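Local structure of N-acetylmuramoyl-L-alanine amidase AmiD (Escherichia coli, 3D2Y) at residues V62-N67 with R71-V76; E205-Y210 with R224-A229; Y210-K215 with Q231-P236. The protein hydrolyses, with one bound zinc ion, the bond between N-acetylmuramoyl residues and L-amino acids in certain cell-wall glycopeptides. All blocks are in the same frame, centred on the assembly; numbering follows the deposited sequence. Where two conformers were deposited one is given.

Contact 1. Residues V62-N67 with R71-V76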
# COMPACT_ATOMS: atom_id res chain seq x y z
N VAL A 62 11.89 -15.13 6.41
CA VAL A 62 11.37 -16.19 7.26
C VAL A 62 11.73 -15.71 8.66
O VAL A 62 12.86 -15.89 9.12
CB VAL A 62 11.95 -17.58 6.92
CG1 VAL A 62 11.32 -18.66 7.86
CG2 VAL A 62 11.66 -17.89 5.41
N PRO A 63 10.76 -15.07 9.35
CA PRO A 63 11.02 -14.56 10.69
C PRO A 63 11.36 -15.70 11.65
O PRO A 63 10.76 -16.80 11.55
CB PRO A 63 9.69 -13.90 11.08
CG PRO A 63 8.99 -13.62 9.78
CD PRO A 63 9.39 -14.78 8.91
N PRO A 64 12.37 -15.48 12.51
CA PRO A 64 12.75 -16.42 13.56
C PRO A 64 11.56 -16.46 14.52
O PRO A 64 10.84 -15.45 14.65
CB PRO A 64 13.93 -15.74 14.22
CG PRO A 64 13.76 -14.26 13.89
CD PRO A 64 13.19 -14.25 12.53
N ARG A 65 11.38 -17.58 15.20
CA ARG A 65 10.28 -17.73 16.16
C ARG A 65 10.74 -17.93 17.62
O ARG A 65 11.67 -18.68 17.90
CB ARG A 65 9.29 -18.80 15.69
CG ARG A 65 8.98 -18.67 14.21
CD ARG A 65 7.99 -19.68 13.75
NE ARG A 65 6.66 -19.22 14.04
CZ ARG A 65 5.55 -19.90 13.80
NH1 ARG A 65 5.61 -21.10 13.22
NH2 ARG A 65 4.37 -19.37 14.13
N TYR A 66 10.07 -17.22 18.51
CA TYR A 66 10.31 -17.26 19.94
C TYR A 66 8.96 -17.33 20.58
O TYR A 66 8.04 -16.69 20.11
CB TYR A 66 10.96 -15.95 20.41
CG TYR A 66 12.31 -15.69 19.79
CD1 TYR A 66 12.41 -15.15 18.50
CD2 TYR A 66 13.48 -15.97 20.50
CE1 TYR A 66 13.66 -14.92 17.91
CE2 TYR A 66 14.74 -15.74 19.93
CZ TYR A 66 14.82 -15.22 18.64
OH TYR A 66 16.07 -14.97 18.10
N ASN A 67 8.82 -18.11 21.66
CA ASN A 67 7.52 -18.24 22.34
C ASN A 67 6.42 -18.60 21.35
O ASN A 67 5.27 -18.20 21.52
CB ASN A 67 7.18 -16.93 23.09
CG ASN A 67 6.08 -17.10 24.10
OD1 ASN A 67 5.82 -18.21 24.57
ND2 ASN A 67 5.39 -16.02 24.41
N ARG A 71 9.12 -13.19 15.00
CA ARG A 71 9.67 -11.92 15.48
C ARG A 71 9.80 -10.96 14.30
O ARG A 71 10.37 -11.29 13.26
CB ARG A 71 11.01 -12.11 16.22
CG ARG A 71 11.75 -10.83 16.61
CD ARG A 71 13.00 -11.10 17.41
NE ARG A 71 12.71 -11.55 18.78
CZ ARG A 71 13.62 -11.82 19.72
NH1 ARG A 71 14.93 -11.72 19.46
NH2 ARG A 71 13.24 -12.22 20.92
N ILE A 72 9.26 -9.77 14.49
CA ILE A 72 9.32 -8.68 13.51
C ILE A 72 10.05 -7.49 14.16
O ILE A 72 9.90 -7.26 15.35
CB ILE A 72 7.86 -8.26 13.12
CG1 ILE A 72 7.12 -9.41 12.41
CG2 ILE A 72 7.84 -7.01 12.24
CD1 ILE A 72 5.59 -9.17 12.29
N TRP A 73 10.82 -6.73 13.37
CA TRP A 73 11.62 -5.62 13.89
C TRP A 73 10.83 -4.33 13.77
O TRP A 73 10.27 -4.08 12.72
CB TRP A 73 12.97 -5.54 13.16
CG TRP A 73 14.05 -6.37 13.85
CD1 TRP A 73 15.08 -5.89 14.58
CD2 TRP A 73 14.16 -7.79 13.86
NE1 TRP A 73 15.86 -6.92 15.04
CE2 TRP A 73 15.32 -8.10 14.61
CE3 TRP A 73 13.41 -8.84 13.29
CZ2 TRP A 73 15.74 -9.42 14.85
CZ3 TRP A 73 13.83 -10.16 13.52
CH2 TRP A 73 14.99 -10.44 14.29
N GLN A 74 10.72 -3.58 14.87
CA GLN A 74 10.10 -2.24 14.82
C GLN A 74 11.20 -1.21 14.98
O GLN A 74 11.98 -1.26 15.94
CB GLN A 74 8.92 -2.05 15.80
CG GLN A 74 8.34 -0.59 15.79
CD GLN A 74 7.16 -0.34 16.68
OE1 GLN A 74 6.45 0.67 16.51
NE2 GLN A 74 6.93 -1.21 17.63
N LEU A 75 11.29 -0.30 14.02
CA LEU A 75 12.40 0.62 13.92
C LEU A 75 12.02 2.03 14.31
O LEU A 75 12.89 2.83 14.62
CB LEU A 75 12.95 0.61 12.48
CG LEU A 75 13.39 -0.73 11.90
CD1 LEU A 75 13.83 -0.54 10.47
CD2 LEU A 75 14.55 -1.37 12.72
N VAL A 76 10.72 2.34 14.26
CA VAL A 76 10.24 3.71 14.42
C VAL A 76 8.90 3.64 15.14
O VAL A 76 8.05 2.85 14.72
CB VAL A 76 10.05 4.50 13.07
CG1 VAL A 76 9.37 5.92 13.30
CG2 VAL A 76 11.38 4.64 12.30
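The guanidinium of R71 lies flat on one face of the Y66 ring. The two planes are only 5° apart, and their centres are separated by 3.6 Å. CZ of R71 stands over the middle of the ring. NH1 of R71 is 3.6 Å from CZ of Y66, on the hydroxyl side, while NH2 of R71 lies over the other end, 3.8 Å from CG of Y66. The pair is both a stack and a cation-pi contact. The arginine chain runs extended through CG and CD, then bends at chi3 (-71°), which lays its end along the tyrosine. The W73 ring is met at its edge, near its plane, by CG of P64, 4.0 Å from CH2 of W73. The backbone N of R71 gives a hydrogen bond to O of P64 at 2.9 Å. This bond lies at the open end of the small hairpin of strands 65-66 and 69-70. CB of P63 rests 3.5 Å from O of R71. W73 then joins the central sheet, paired with L58, and its ring meets F41 edge-to-face. Both Y66 and R71 also touch a crystal neighbour, so lattice packing may influence their pose. Within this contact, the positive charge of R71 faces the electron-rich ring of Y66, so the pair joins cation-pi attraction to flat stacking.

Contact 2. Residues E205-Y210 with R224-A229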
# COMPACT_ATOMS: atom_id res chain seq x y z
N GLU A 205 -8.89 8.27 -15.75
CA GLU A 205 -9.81 8.98 -14.90
C GLU A 205 -10.21 8.14 -13.69
O GLU A 205 -10.15 8.61 -12.56
CB GLU A 205 -11.03 9.49 -15.67
CG GLU A 205 -12.08 10.10 -14.73
CD GLU A 205 -13.38 10.47 -15.42
OE1 GLU A 205 -13.38 10.73 -16.65
OE2 GLU A 205 -14.41 10.51 -14.73
N LEU A 206 -10.63 6.90 -13.95
CA LEU A 206 -11.06 5.98 -12.91
C LEU A 206 -9.91 5.74 -11.89
O LEU A 206 -10.12 5.74 -10.68
CB LEU A 206 -11.48 4.62 -13.51
CG LEU A 206 -12.73 4.67 -14.43
CD1 LEU A 206 -12.97 3.27 -14.95
CD2 LEU A 206 -14.01 5.19 -13.76
N LEU A 207 -8.70 5.52 -12.40
CA LEU A 207 -7.56 5.29 -11.52
C LEU A 207 -7.25 6.51 -10.67
O LEU A 207 -6.99 6.38 -9.45
CB LEU A 207 -6.33 4.83 -12.32
CG LEU A 207 -6.59 3.56 -13.12
CD1 LEU A 207 -5.24 3.08 -13.72
CD2 LEU A 207 -7.26 2.45 -12.28
N ALA A 208 -7.34 7.69 -11.29
CA ALA A 208 -7.17 8.95 -10.58
C ALA A 208 -8.13 9.01 -9.41
O ALA A 208 -7.74 9.33 -8.30
CB ALA A 208 -7.41 10.17 -11.52
N ARG A 209 -9.40 8.71 -9.68
CA ARG A 209 -10.42 8.84 -8.66
C ARG A 209 -10.31 7.79 -7.57
O ARG A 209 -10.66 8.07 -6.42
CB ARG A 209 -11.83 8.80 -9.26
CG ARG A 209 -12.18 9.96 -10.25
CD ARG A 209 -12.35 11.35 -9.61
NE ARG A 209 -11.10 11.93 -9.12
CZ ARG A 209 -10.19 12.58 -9.87
NH1 ARG A 209 -10.38 12.80 -11.16
NH2 ARG A 209 -9.09 13.03 -9.30
N TYR A 210 -9.83 6.60 -7.95
CA TYR A 210 -9.57 5.53 -6.98
C TYR A 210 -8.39 5.90 -6.05
O TYR A 210 -8.40 5.54 -4.86
CB TYR A 210 -9.40 4.13 -7.61
CG TYR A 210 -9.28 3.05 -6.52
CD1 TYR A 210 -10.39 2.66 -5.77
CD2 TYR A 210 -8.04 2.49 -6.19
CE1 TYR A 210 -10.27 1.69 -4.78
CE2 TYR A 210 -7.91 1.53 -5.14
CZ TYR A 210 -9.04 1.14 -4.47
OH TYR A 210 -8.95 0.23 -3.43
N ARG A 224 1.41 4.49 -18.87
CA ARG A 224 1.69 3.05 -18.69
C ARG A 224 2.11 2.69 -17.25
O ARG A 224 1.64 1.70 -16.71
CB ARG A 224 2.72 2.53 -19.70
CG ARG A 224 2.18 2.26 -21.09
CD ARG A 224 3.11 1.36 -21.92
NE ARG A 224 4.42 1.97 -22.16
CZ ARG A 224 4.68 2.85 -23.13
NH1 ARG A 224 3.73 3.27 -23.96
NH2 ARG A 224 5.91 3.33 -23.26
N ARG A 225 3.00 3.47 -16.65
CA ARG A 225 3.43 3.19 -15.29
C ARG A 225 2.24 3.25 -14.32
O ARG A 225 2.14 2.42 -13.41
CB ARG A 225 4.57 4.13 -14.87
CG ARG A 225 5.93 3.82 -15.53
CD ARG A 225 7.00 3.21 -14.58
NE ARG A 225 6.44 2.64 -13.34
CZ ARG A 225 7.13 2.24 -12.26
NH1 ARG A 225 8.46 2.33 -12.20
NH2 ARG A 225 6.45 1.76 -11.22
N VAL A 226 1.32 4.19 -14.52
CA VAL A 226 0.15 4.26 -13.61
C VAL A 226 -0.69 2.98 -13.75
O VAL A 226 -1.07 2.37 -12.76
CB VAL A 226 -0.68 5.52 -13.84
CG1 VAL A 226 -1.93 5.51 -12.97
CG2 VAL A 226 0.14 6.76 -13.51
N ILE A 227 -0.92 2.56 -14.99
CA ILE A 227 -1.86 1.47 -15.24
C ILE A 227 -1.18 0.19 -14.78
O ILE A 227 -1.81 -0.67 -14.15
CB ILE A 227 -2.26 1.41 -16.74
CG1 ILE A 227 -3.22 2.57 -17.09
CG2 ILE A 227 -2.98 0.10 -17.01
CD1 ILE A 227 -3.37 2.94 -18.63
N MET A 228 0.11 0.11 -15.04
CA MET A 228 0.93 -1.00 -14.59
C MET A 228 0.90 -1.16 -13.05
O MET A 228 0.71 -2.28 -12.54
CB MET A 228 2.36 -0.80 -15.10
CG MET A 228 3.33 -1.92 -14.81
SD MET A 228 5.03 -1.50 -15.35
CE MET A 228 4.79 -0.43 -16.78
N ALA A 229 1.11 -0.06 -12.32
CA ALA A 229 1.03 -0.06 -10.86
C ALA A 229 -0.33 -0.66 -10.36
O ALA A 229 -0.36 -1.50 -9.44
CB ALA A 229 1.24 1.35 -10.32
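L207 reaches across from helix 200-210 and sets one methyl, CD1, against I227 and V226 of helix 220-234. The side chains of L207 and I227 cross at about a right angle. CD1 of L207 is 4.0 Å from CG1 of I227. It is equally close to the backbone of that residue, with CA of I227 at 4.0 Å, so the methyl lies against the helix surface itself. V226 comes to the same methyl from the neighbouring position, its CG1 4.2 Å from CD1 of L207. The CB of L207 and that of V226 each point toward the opposing helix, whereas that of I227 leaves along its flank. In L207, CG is anti to the carbonyl carbon (chi1 -58°) and the chain is then extended (chi2 -173°), which carries CD1 out to the other helix. In V226, CG1 is anti to the backbone N (chi1 175°), and this is the branch that touches. Between the two segments, the nearest CA atoms are those of L207 and I227, 7.8 Å apart. I227 also packs on T200, L203 and L204, further back along helix 200-210. L207 touches A251 of helix 245-258, so a third helix shares this core. The contact between the segments is purely apolar: three buried aliphatic side chains meet at van der Waals distance, and its stability probably comes from excluding water.

Contact 3. Residues Y210-K215 with Q231-P236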
# COMPACT_ATOMS: atom_id res chain seq x y z
N TYR A 210 -9.83 6.60 -7.95
CA TYR A 210 -9.57 5.53 -6.98
C TYR A 210 -8.39 5.90 -6.05
O TYR A 210 -8.40 5.54 -4.86
CB TYR A 210 -9.40 4.13 -7.61
CG TYR A 210 -9.28 3.05 -6.52
CD1 TYR A 210 -10.39 2.66 -5.77
CD2 TYR A 210 -8.04 2.49 -6.19
CE1 TYR A 210 -10.27 1.69 -4.78
CE2 TYR A 210 -7.91 1.53 -5.14
CZ TYR A 210 -9.04 1.14 -4.47
OH TYR A 210 -8.95 0.23 -3.43
N GLY A 211 -7.38 6.59 -6.60
CA GLY A 211 -6.43 7.29 -5.79
C GLY A 211 -5.08 7.54 -6.40
O GLY A 211 -4.26 8.22 -5.78
N TYR A 212 -4.88 7.03 -7.62
CA TYR A 212 -3.58 7.09 -8.28
C TYR A 212 -3.22 8.51 -8.72
O TYR A 212 -4.05 9.24 -9.16
CB TYR A 212 -3.47 6.07 -9.46
CG TYR A 212 -3.39 4.63 -9.01
CD1 TYR A 212 -2.16 3.91 -8.96
CD2 TYR A 212 -4.55 3.98 -8.58
CE1 TYR A 212 -2.16 2.58 -8.49
CE2 TYR A 212 -4.57 2.71 -8.14
CZ TYR A 212 -3.37 1.97 -8.10
OH TYR A 212 -3.44 0.69 -7.59
N ASP A 213 -1.93 8.83 -8.72
CA ASP A 213 -1.44 10.15 -9.12
C ASP A 213 -1.51 10.19 -10.64
O ASP A 213 -0.78 9.47 -11.32
CB ASP A 213 0.03 10.24 -8.68
CG ASP A 213 0.62 11.65 -8.73
OD1 ASP A 213 -0.12 12.64 -8.87
OD2 ASP A 213 1.87 11.77 -8.59
N VAL A 214 -2.41 10.99 -11.21
CA VAL A 214 -2.50 11.12 -12.66
C VAL A 214 -2.48 12.61 -12.95
O VAL A 214 -3.31 13.33 -12.45
CB VAL A 214 -3.82 10.49 -13.20
CG1 VAL A 214 -4.04 10.81 -14.69
CG2 VAL A 214 -3.83 8.99 -13.03
N LYS A 215 -1.49 13.06 -13.73
CA LYS A 215 -1.38 14.49 -14.05
C LYS A 215 -1.89 14.73 -15.46
O LYS A 215 -1.84 13.81 -16.28
CB LYS A 215 0.06 14.97 -13.87
CG LYS A 215 0.63 14.62 -12.49
CD LYS A 215 2.09 14.99 -12.34
CE LYS A 215 2.65 14.48 -11.02
NZ LYS A 215 1.83 14.90 -9.81
N GLN A 231 -2.36 -2.67 -12.05
CA GLN A 231 -2.44 -4.07 -12.46
C GLN A 231 -1.58 -4.96 -11.57
O GLN A 231 -1.99 -6.08 -11.21
CB GLN A 231 -2.04 -4.25 -13.93
CG GLN A 231 -3.06 -3.60 -14.91
CD GLN A 231 -2.55 -3.49 -16.34
OE1 GLN A 231 -1.35 -3.32 -16.57
NE2 GLN A 231 -3.46 -3.53 -17.30
N MET A 232 -0.38 -4.49 -11.23
CA MET A 232 0.48 -5.23 -10.28
C MET A 232 -0.23 -5.54 -8.97
O MET A 232 -0.02 -6.60 -8.41
CB MET A 232 1.81 -4.52 -10.01
CG MET A 232 2.78 -4.53 -11.17
SD MET A 232 4.41 -3.94 -10.68
CE MET A 232 4.17 -2.19 -10.51
N HIS A 233 -1.12 -4.63 -8.54
CA HIS A 233 -1.89 -4.81 -7.31
C HIS A 233 -3.18 -5.65 -7.57
O HIS A 233 -3.48 -6.60 -6.82
CB HIS A 233 -2.20 -3.41 -6.73
CG HIS A 233 -2.81 -3.39 -5.36
ND1 HIS A 233 -2.63 -2.34 -4.48
CD2 HIS A 233 -3.63 -4.27 -4.73
CE1 HIS A 233 -3.31 -2.58 -3.37
NE2 HIS A 233 -3.94 -3.74 -3.51
N PHE A 234 -3.92 -5.33 -8.63
CA PHE A 234 -5.29 -5.77 -8.77
C PHE A 234 -5.55 -6.67 -9.98
O PHE A 234 -6.63 -7.26 -10.07
CB PHE A 234 -6.27 -4.58 -8.80
CG PHE A 234 -6.33 -3.80 -7.52
CD1 PHE A 234 -7.07 -4.30 -6.44
CD2 PHE A 234 -5.70 -2.56 -7.41
CE1 PHE A 234 -7.16 -3.60 -5.26
CE2 PHE A 234 -5.78 -1.85 -6.19
CZ PHE A 234 -6.54 -2.37 -5.13
N ARG A 235 -4.56 -6.82 -10.87
CA ARG A 235 -4.72 -7.71 -12.05
C ARG A 235 -3.33 -8.21 -12.47
O ARG A 235 -2.83 -7.89 -13.54
CB ARG A 235 -5.43 -7.00 -13.21
CG ARG A 235 -6.23 -7.94 -14.15
CD ARG A 235 -5.35 -8.71 -15.15
NE ARG A 235 -4.60 -7.79 -16.00
CZ ARG A 235 -5.03 -7.31 -17.17
NH1 ARG A 235 -4.27 -6.47 -17.85
NH2 ARG A 235 -6.21 -7.67 -17.66
N PRO A 236 -2.67 -8.94 -11.56
CA PRO A 236 -1.27 -9.28 -11.74
C PRO A 236 -0.95 -10.31 -12.80
O PRO A 236 0.22 -10.51 -13.10
CB PRO A 236 -0.86 -9.79 -10.36
CG PRO A 236 -2.11 -10.22 -9.72
CD PRO A 236 -3.20 -9.39 -10.26
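F234 points its CB toward the loop 210-215 and carries its ring to two tyrosine hydroxyls. CG is anti to the carbonyl carbon (chi1 -65°), which turns the ring toward Y210 and Y212. Along one side of the ring, CD2 of F234 is 4.0 Å from OH of Y212. The next atom, CE2, is nearer, 3.7 Å from the same oxygen, which lies in the ring plane at the edge. CE2 of F234 is also 4.1 Å from CE2 of Y210. At the tip, CZ of F234 is 3.9 Å from OH of Y210. The planes of these two rings are at 89°, but the approach is oblique. One face of F234 is covered by its neighbour H233, whose CD2 stands 3.4 Å above the plane, over the ring centre. A leucine in place of F234 would probably lose the ring edge against OH of Y212 and the contact with Y210, and leave this face of H233 without its cover.

The hydroxyl of Y212 has its main partner in D153, bonding to OD1, and ND1 of H233 bonds to OD2 of the same carboxylate. One aspartate thus holds both side chains, and H233 also stacks on W168. F234 packs on I250 of helix 245-258 as well. At the start of the loop, G211 takes positive phi and ends helix 200-210. The arrangement is an aromatic core at the end of helix 220-234. It joins the C-terminal helices, whose three-helix layout resembles that of peptidoglycan-binding domains, to D153 of helix 151-154, the short helix that begins with the zinc ligand H151.

In the fold
Contacts 2 and 3 form one unit, their centres only 4 Å apart. They share Y210 and helix 220-234. N of Y212 probably gives a hydrogen bond to O of L207, at 2.9 Å, and CG1 of V226 packs 3.9 Å from CB of Y212. Contact 1 lies on the opposite side of the chain's centre, about 35 Å from contact 2 and 31 Å from contact 3, centre to centre. Each contact has at least one side chain within about 12 Å of an active-site residue. The side chain of W73 is about 9 Å from that of E104, the proton acceptor. That of H233 is about 10 Å from zinc ligand H151, and that of V226 about 12 Å from K159.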